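Local coordinates for BH2358 protein (Bacillus halodurans C-125, PDB 2RBD) that is of unknown function but is probably a spore coat protein, built as a four-helix bundle related to the ferritins, at residues W23-T28 with Q60-Q65; N41-G44 with L48-L51. One frame throughout, in Å; residues are numbered along the deposited sequence. Where two conformers were deposited one is given.

Contact 1 (W23-T28 with Q60-Q65); sequences WTYLST and QDENHQ
L26 and N63 face each other where helices 16-42 and 46-72 run antiparallel, their CA atoms 6.1 Å apart. The residues just before them, Y25 and E62, supply the polar link: Y25 OH donates to E62 OE1 over 2.9 Å. The two side chains cross at about a right angle, with the carboxylate turned 37° from the ring. E62 OE1 lies at the ring's edge, in its plane, 3.2 Å from Y25 CE1, while the hydroxyl reaches this oxygen from above the carboxylate plane, 40° out of it. Y25 CG stands anti to the backbone N (chi1 -170°), which swings the phenol across to the glutamate. N29 ND2 also bonds E62 OE1, so two donors grip one buried oxygen. A phenylalanine at Y25 would probably leave E62 OE1 with one donor fewer and the carboxylate freer to turn. Beside this pair, L26 CD1 presses on the N63 amide, 3.2 Å from OD1 and 3.3 Å from CG; OD1 takes its hydrogen bond from N29 ND2. F134 meets the Y25 ring edge-to-face. This is the antiparallel helix hairpin of a ferritin-like four-helix bundle, with a buried polar cluster between its helices.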
ATOM      1  N   TRP A  23     -12.630  -9.468  -8.100  1.00 13.01           N
ATOM      2  CA  TRP A  23     -12.160 -10.699  -8.755  1.00 12.72           C
ATOM      3  C   TRP A  23     -10.807 -11.136  -8.208  1.00 12.63           C
ATOM      4  O   TRP A  23     -10.584 -12.326  -7.898  1.00 11.76           O
ATOM      5  CB  TRP A  23     -12.066 -10.461 -10.263  1.00 12.56           C
ATOM      6  CG  TRP A  23     -11.697 -11.650 -11.070  1.00 13.10           C
ATOM      7  CD1 TRP A  23     -12.560 -12.503 -11.692  1.00 16.59           C
ATOM      8  CD2 TRP A  23     -10.387 -12.095 -11.414  1.00 12.41           C
ATOM      9  NE1 TRP A  23     -11.878 -13.461 -12.369  1.00 15.90           N
ATOM     10  CE2 TRP A  23     -10.540 -13.258 -12.213  1.00 13.60           C
ATOM     11  CE3 TRP A  23      -9.097 -11.640 -11.122  1.00 14.50           C
ATOM     12  CZ2 TRP A  23      -9.465 -13.952 -12.730  1.00 14.66           C
ATOM     13  CZ3 TRP A  23      -8.036 -12.346 -11.607  1.00 16.21           C
ATOM     14  CH2 TRP A  23      -8.223 -13.499 -12.399  1.00 16.08           C
ATOM     15  N   THR A  24      -9.884 -10.190  -8.070  1.00 11.13           N
ATOM     16  CA  THR A  24      -8.582 -10.491  -7.548  1.00 12.62           C
ATOM     17  C   THR A  24      -8.626 -10.966  -6.068  1.00 12.30           C
ATOM     18  O   THR A  24      -7.925 -11.903  -5.670  1.00 10.87           O
ATOM     19  CB  THR A  24      -7.668  -9.277  -7.733  1.00 12.40           C
ATOM     20  OG1 THR A  24      -7.455  -9.041  -9.129  1.00 13.20           O
ATOM     21  CG2 THR A  24      -6.311  -9.519  -7.092  1.00 11.87           C
ATOM     22  N   TYR A  25      -9.440 -10.319  -5.254  1.00 13.03           N
ATOM     23  CA  TYR A  25      -9.609 -10.702  -3.863  1.00 12.08           C
ATOM     24  C   TYR A  25     -10.133 -12.138  -3.732  1.00 11.07           C
ATOM     25  O   TYR A  25      -9.704 -12.953  -2.919  1.00 12.23           O
ATOM     26  CB  TYR A  25     -10.528  -9.676  -3.170  1.00 13.84           C
ATOM     27  CG  TYR A  25     -10.610  -9.797  -1.665  1.00 10.90           C
ATOM     28  CD1 TYR A  25     -11.479 -10.699  -1.071  1.00 11.94           C
ATOM     29  CD2 TYR A  25      -9.812  -9.000  -0.819  1.00 14.63           C
ATOM     30  CE1 TYR A  25     -11.587 -10.767   0.294  1.00 14.19           C
ATOM     31  CE2 TYR A  25      -9.915  -9.100   0.544  1.00 18.30           C
ATOM     32  CZ  TYR A  25     -10.778  -9.998   1.107  1.00 16.08           C
ATOM     33  OH  TYR A  25     -10.946 -10.108   2.480  1.00 18.53           O
ATOM     34  N   LEU A  26     -11.146 -12.452  -4.515  1.00 11.91           N
ATOM     35  CA  LEU A  26     -11.695 -13.810  -4.563  1.00 12.93           C
ATOM     36  C   LEU A  26     -10.625 -14.828  -5.005  1.00 10.14           C
ATOM     37  O   LEU A  26     -10.493 -15.881  -4.417  1.00 12.40           O
ATOM     38  CB  LEU A  26     -12.892 -13.812  -5.527  1.00 13.26           C
ATOM     39  CG  LEU A  26     -13.547 -15.159  -5.822  1.00 15.54           C
ATOM     40  CD1 LEU A  26     -13.965 -15.904  -4.533  1.00 14.19           C
ATOM     41  CD2 LEU A  26     -14.747 -14.978  -6.792  1.00 14.72           C
ATOM     42  N   SER A  27      -9.873 -14.510  -6.055  1.00 10.87           N
ATOM     43  CA  SER A  27      -8.788 -15.379  -6.472  0.60 12.30           C
ATOM     44  C   SER A  27      -7.734 -15.563  -5.362  1.00 13.72           C
ATOM     45  O   SER A  27      -7.254 -16.681  -5.143  1.00 12.16           O
ATOM     46  CB  SER A  27      -8.170 -14.875  -7.791  0.60 12.74           C
ATOM     47  OG  SER A  27      -7.340 -15.866  -8.382  0.60 13.59           O
ATOM     48  N   THR A  28      -7.367 -14.474  -4.688  1.00 13.04           N
ATOM     49  CA  THR A  28      -6.436 -14.532  -3.550  1.00 11.45           C
ATOM     50  C   THR A  28      -6.974 -15.487  -2.470  1.00 11.69           C
ATOM     51  O   THR A  28      -6.243 -16.379  -2.002  1.00 12.11           O
ATOM     52  CB  THR A  28      -6.125 -13.142  -3.031  1.00 12.45           C
ATOM     53  OG1 THR A  28      -5.548 -12.388  -4.113  1.00 15.23           O
ATOM     54  CG2 THR A  28      -5.104 -13.239  -1.869  1.00 13.17           C
ATOM     55  N   GLN A  60     -14.165 -18.754   3.044  1.00 13.79           N
ATOM     56  CA  GLN A  60     -15.276 -19.359   2.333  1.00 16.15           C
ATOM     57  C   GLN A  60     -16.531 -18.510   2.469  1.00 17.04           C
ATOM     58  O   GLN A  60     -17.292 -18.365   1.509  1.00 15.55           O
ATOM     59  CB  GLN A  60     -15.506 -20.769   2.850  1.00 18.04           C
ATOM     60  CG  GLN A  60     -14.445 -21.729   2.326  1.00 18.44           C
ATOM     61  CD  GLN A  60     -14.512 -23.100   2.948  1.00 20.35           C
ATOM     62  OE1 GLN A  60     -14.946 -23.268   4.088  1.00 22.04           O
ATOM     63  NE2 GLN A  60     -14.036 -24.074   2.218  1.00 22.46           N
ATOM     64  N   ASP A  61     -16.746 -17.919   3.623  1.00 16.34           N
ATOM     65  CA  ASP A  61     -17.916 -17.024   3.818  0.70 18.22           C
ATOM     66  C   ASP A  61     -17.796 -15.766   2.983  1.00 17.19           C
ATOM     67  O   ASP A  61     -18.786 -15.305   2.372  1.00 18.36           O
ATOM     68  CB  ASP A  61     -18.084 -16.575   5.282  0.70 21.10           C
ATOM     69  CG  ASP A  61     -18.436 -17.704   6.225  0.70 24.47           C
ATOM     70  OD1 ASP A  61     -18.862 -18.776   5.768  0.70 29.87           O
ATOM     71  OD2 ASP A  61     -18.309 -17.497   7.455  0.70 31.90           O
ATOM     72  N   GLU A  62     -16.605 -15.169   2.974  1.00 16.24           N
ATOM     73  CA  GLU A  62     -16.333 -14.026   2.112  1.00 15.80           C
ATOM     74  C   GLU A  62     -16.598 -14.406   0.651  1.00 16.06           C
ATOM     75  O   GLU A  62     -17.255 -13.668  -0.100  1.00 15.17           O
ATOM     76  CB  GLU A  62     -14.915 -13.535   2.276  1.00 16.68           C
ATOM     77  CG  GLU A  62     -14.628 -12.921   3.628  1.00 20.03           C
ATOM     78  CD  GLU A  62     -13.236 -12.347   3.702  1.00 20.85           C
ATOM     79  OE1 GLU A  62     -12.405 -12.575   2.812  1.00 20.78           O
ATOM     80  OE2 GLU A  62     -12.938 -11.691   4.716  1.00 26.93           O
ATOM     81  N   ASN A  63     -16.076 -15.557   0.269  1.00 14.95           N
ATOM     82  CA  ASN A  63     -16.243 -16.040  -1.109  1.00 14.43           C
ATOM     83  C   ASN A  63     -17.699 -16.190  -1.529  1.00 16.59           C
ATOM     84  O   ASN A  63     -18.043 -15.874  -2.648  1.00 16.84           O
ATOM     85  CB  ASN A  63     -15.463 -17.339  -1.316  1.00 14.47           C
ATOM     86  CG  ASN A  63     -13.970 -17.123  -1.420  1.00 16.34           C
ATOM     87  OD1 ASN A  63     -13.495 -16.000  -1.338  1.00 15.70           O
ATOM     88  ND2 ASN A  63     -13.235 -18.202  -1.722  1.00 18.51           N
ATOM     89  N   HIS A  64     -18.542 -16.649  -0.638  1.00 15.83           N
ATOM     90  CA  HIS A  64     -19.966 -16.774  -0.970  1.00 18.02           C
ATOM     91  C   HIS A  64     -20.562 -15.422  -1.385  1.00 17.08           C
ATOM     92  O   HIS A  64     -21.299 -15.309  -2.386  1.00 16.99           O
ATOM     93  CB  HIS A  64     -20.697 -17.340   0.234  1.00 19.54           C
ATOM     94  CG  HIS A  64     -22.033 -17.889  -0.090  1.00 35.88           C
ATOM     95  ND1 HIS A  64     -23.192 -17.159   0.063  1.00 50.51           N
ATOM     96  CD2 HIS A  64     -22.406 -19.103  -0.563  1.00 49.06           C
ATOM     97  CE1 HIS A  64     -24.224 -17.901  -0.302  1.00 49.86           C
ATOM     98  NE2 HIS A  64     -23.773 -19.084  -0.686  1.00 51.04           N
ATOM     99  N   GLN A  65     -20.211 -14.378  -0.652  1.00 17.67           N
ATOM    100  CA  GLN A  65     -20.677 -13.059  -0.980  1.00 16.76           C
ATOM    101  C   GLN A  65     -20.059 -12.502  -2.279  1.00 14.27           C
ATOM    102  O   GLN A  65     -20.752 -11.852  -3.084  1.00 17.69           O
ATOM    103  CB  GLN A  65     -20.356 -12.120   0.170  1.00 20.09           C
ATOM    104  CG  GLN A  65     -21.113 -12.446   1.399  1.00 28.50           C
ATOM    105  CD  GLN A  65     -20.752 -11.502   2.520  1.00 33.28           C
ATOM    106  OE1 GLN A  65     -20.861 -10.272   2.370  1.00 31.33           O
ATOM    107  NE2 GLN A  65     -20.257 -12.073   3.638  1.00 40.86           N
TER

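Contact 2 (N41-G44 with L48-L51); sequences NHTG and LKNL
K49 reaches back from helix 46-72 over the chain at T43 and G44, where helix 16-42 has given way to a turn. Its CB stands 4.3 Å from T43 CG2; CG and CD then carry the chain past the threonine, and a bend at chi3 (-57°) turns the end toward the backbone carbonyls. CE comes to 3.6 Å from T43 O. K49 NZ, 3.7 Å from T43 O and 4.0 Å from G44 O, bonds neither directly; K49 NZ donates to a water 3.2 Å away and forms a salt bridge with E46. That water also sits beside T43 O, though too close for a certain hydrogen bond. The same methyl also meets L48: T43 CG2, anti to the backbone N, packs obliquely on it, 3.9 Å from L48 CD2, with its CG and CB hardly farther off. The threonine hydroxyl is bonded to F39 O in the preceding turn, which leaves the methyl to face the leucine. H42 NE2 bonds A96 O of the second subunit. Helix 100-124 borders the turn through D100, touched by T43 and L48, and through I103, touched by T43; L151 of helix 128-155 receives L48 and L51.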
ATOM      1  N   ASN A  41      -2.307 -29.995   7.077  1.00 15.13           N
ATOM      2  CA  ASN A  41      -1.568 -31.253   7.030  1.00 13.96           C
ATOM      3  C   ASN A  41      -0.133 -31.177   7.553  1.00 15.69           C
ATOM      4  O   ASN A  41       0.426 -32.201   7.951  1.00 18.61           O
ATOM      5  CB  ASN A  41      -1.601 -31.807   5.618  1.00 14.39           C
ATOM      6  CG  ASN A  41      -2.978 -32.374   5.252  1.00 16.84           C
ATOM      7  OD1 ASN A  41      -3.619 -32.974   6.099  1.00 18.34           O
ATOM      8  ND2 ASN A  41      -3.398 -32.227   4.017  1.00 15.40           N
ATOM      9  N   HIS A  42       0.470 -29.993   7.543  1.00 12.99           N
ATOM     10  CA  HIS A  42       1.835 -29.761   8.011  1.00 12.97           C
ATOM     11  C   HIS A  42       1.903 -29.372   9.473  1.00 17.32           C
ATOM     12  O   HIS A  42       2.965 -29.314  10.015  1.00 16.67           O
ATOM     13  CB  HIS A  42       2.497 -28.600   7.233  1.00 13.13           C
ATOM     14  CG  HIS A  42       2.905 -28.940   5.841  1.00 14.07           C
ATOM     15  ND1 HIS A  42       4.209 -29.106   5.466  1.00 11.50           N
ATOM     16  CD2 HIS A  42       2.178 -29.128   4.720  1.00 11.13           C
ATOM     17  CE1 HIS A  42       4.276 -29.374   4.171  1.00 14.51           C
ATOM     18  NE2 HIS A  42       3.049 -29.393   3.688  1.00 12.59           N
ATOM     19  N   THR A  43       0.805 -29.058  10.130  1.00 16.00           N
ATOM     20  CA  THR A  43       0.796 -28.471  11.464  0.70 17.28           C
ATOM     21  C   THR A  43       0.724 -29.552  12.556  1.00 18.99           C
ATOM     22  O   THR A  43      -0.082 -30.476  12.427  1.00 20.56           O
ATOM     23  CB  THR A  43      -0.481 -27.558  11.620  0.70 20.07           C
ATOM     24  OG1 THR A  43      -0.463 -26.493  10.639  0.70 21.14           O
ATOM     25  CG2 THR A  43      -0.581 -26.968  13.025  0.70 17.51           C
ATOM     26  N   GLY A  44       1.470 -29.357  13.628  1.00 22.94           N
ATOM     27  CA  GLY A  44       1.351 -30.201  14.802  1.00 25.92           C
ATOM     28  C   GLY A  44       0.411 -29.579  15.831  1.00 28.50           C
ATOM     29  O   GLY A  44      -0.500 -30.244  16.369  1.00 31.60           O
ATOM     30  N   LEU A  48      -3.008 -23.789  16.629  1.00 15.16           N
ATOM     31  CA  LEU A  48      -2.782 -23.221  15.310  1.00 14.10           C
ATOM     32  C   LEU A  48      -3.722 -23.869  14.309  1.00 14.73           C
ATOM     33  O   LEU A  48      -4.328 -23.174  13.480  1.00 13.65           O
ATOM     34  CB  LEU A  48      -1.325 -23.426  14.910  1.00 14.94           C
ATOM     35  CG  LEU A  48      -0.948 -23.019  13.478  1.00 14.53           C
ATOM     36  CD1 LEU A  48      -1.318 -21.575  13.226  1.00 12.83           C
ATOM     37  CD2 LEU A  48       0.567 -23.239  13.233  1.00 14.60           C
ATOM     38  N   LYS A  49      -3.889 -25.189  14.373  1.00 13.98           N
ATOM     39  CA  LYS A  49      -4.788 -25.875  13.472  0.70 14.98           C
ATOM     40  C   LYS A  49      -6.207 -25.309  13.543  1.00 14.84           C
ATOM     41  O   LYS A  49      -6.883 -25.096  12.531  1.00 16.24           O
ATOM     42  CB  LYS A  49      -4.807 -27.356  13.810  0.70 18.00           C
ATOM     43  CG  LYS A  49      -5.168 -28.239  12.668  0.70 24.70           C
ATOM     44  CD  LYS A  49      -4.939 -29.739  13.018  0.70 23.97           C
ATOM     45  CE  LYS A  49      -3.489 -30.058  13.458  0.70 36.27           C
ATOM     46  NZ  LYS A  49      -3.312 -31.499  13.847  0.70 39.42           N
ATOM     47  N   ASN A  50      -6.663 -25.034  14.760  1.00 14.85           N
ATOM     48  CA  ASN A  50      -7.987 -24.504  14.918  1.00 15.17           C
ATOM     49  C   ASN A  50      -8.149 -23.156  14.239  1.00 13.05           C
ATOM     50  O   ASN A  50      -9.182 -22.858  13.663  1.00 14.52           O
ATOM     51  CB  ASN A  50      -8.332 -24.332  16.393  1.00 16.31           C
ATOM     52  CG  ASN A  50      -8.691 -25.651  17.079  1.00 21.82           C
ATOM     53  OD1 ASN A  50      -9.101 -26.618  16.447  1.00 25.92           O
ATOM     54  ND2 ASN A  50      -8.535 -25.667  18.399  1.00 23.66           N
ATOM     55  N   LEU A  51      -7.132 -22.321  14.345  1.00 13.71           N
ATOM     56  CA  LEU A  51      -7.177 -20.997  13.729  1.00 13.14           C
ATOM     57  C   LEU A  51      -7.086 -21.070  12.201  1.00 12.83           C
ATOM     58  O   LEU A  51      -7.720 -20.278  11.501  1.00 13.23           O
ATOM     59  CB  LEU A  51      -6.099 -20.093  14.315  1.00 12.60           C
ATOM     60  CG  LEU A  51      -6.447 -19.495  15.691  1.00 17.90           C
ATOM     61  CD1 LEU A  51      -5.214 -18.921  16.428  1.00 20.46           C
ATOM     62  CD2 LEU A  51      -7.545 -18.418  15.553  1.00 19.55           C
TER
HETATM   63  O   HOH W   1      -1.694 -31.934  11.157  1.00 39.41           O

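Overall arrangement
Both contacts join the same two helices, 16-42 and 46-72: contact 2 lies at the tight turn between them, and contact 1 farther along the hairpin, where residues 37 positions apart meet. Their centres are 22 Å apart, on opposite sides of the chain's centre, and their nearest atoms about 11 Å, so they do not touch. The centre of contact 1 lies about 9 Å from the chain's centre, that of contact 2 about 15 Å. No active site is known; the tetraethylene glycol at contact 1, probably from the crystallisation liquor, may mark a pocket. Segments 23-28 and 41-44 both also touch the second subunit, through W23 and S27 and through N41 and H42.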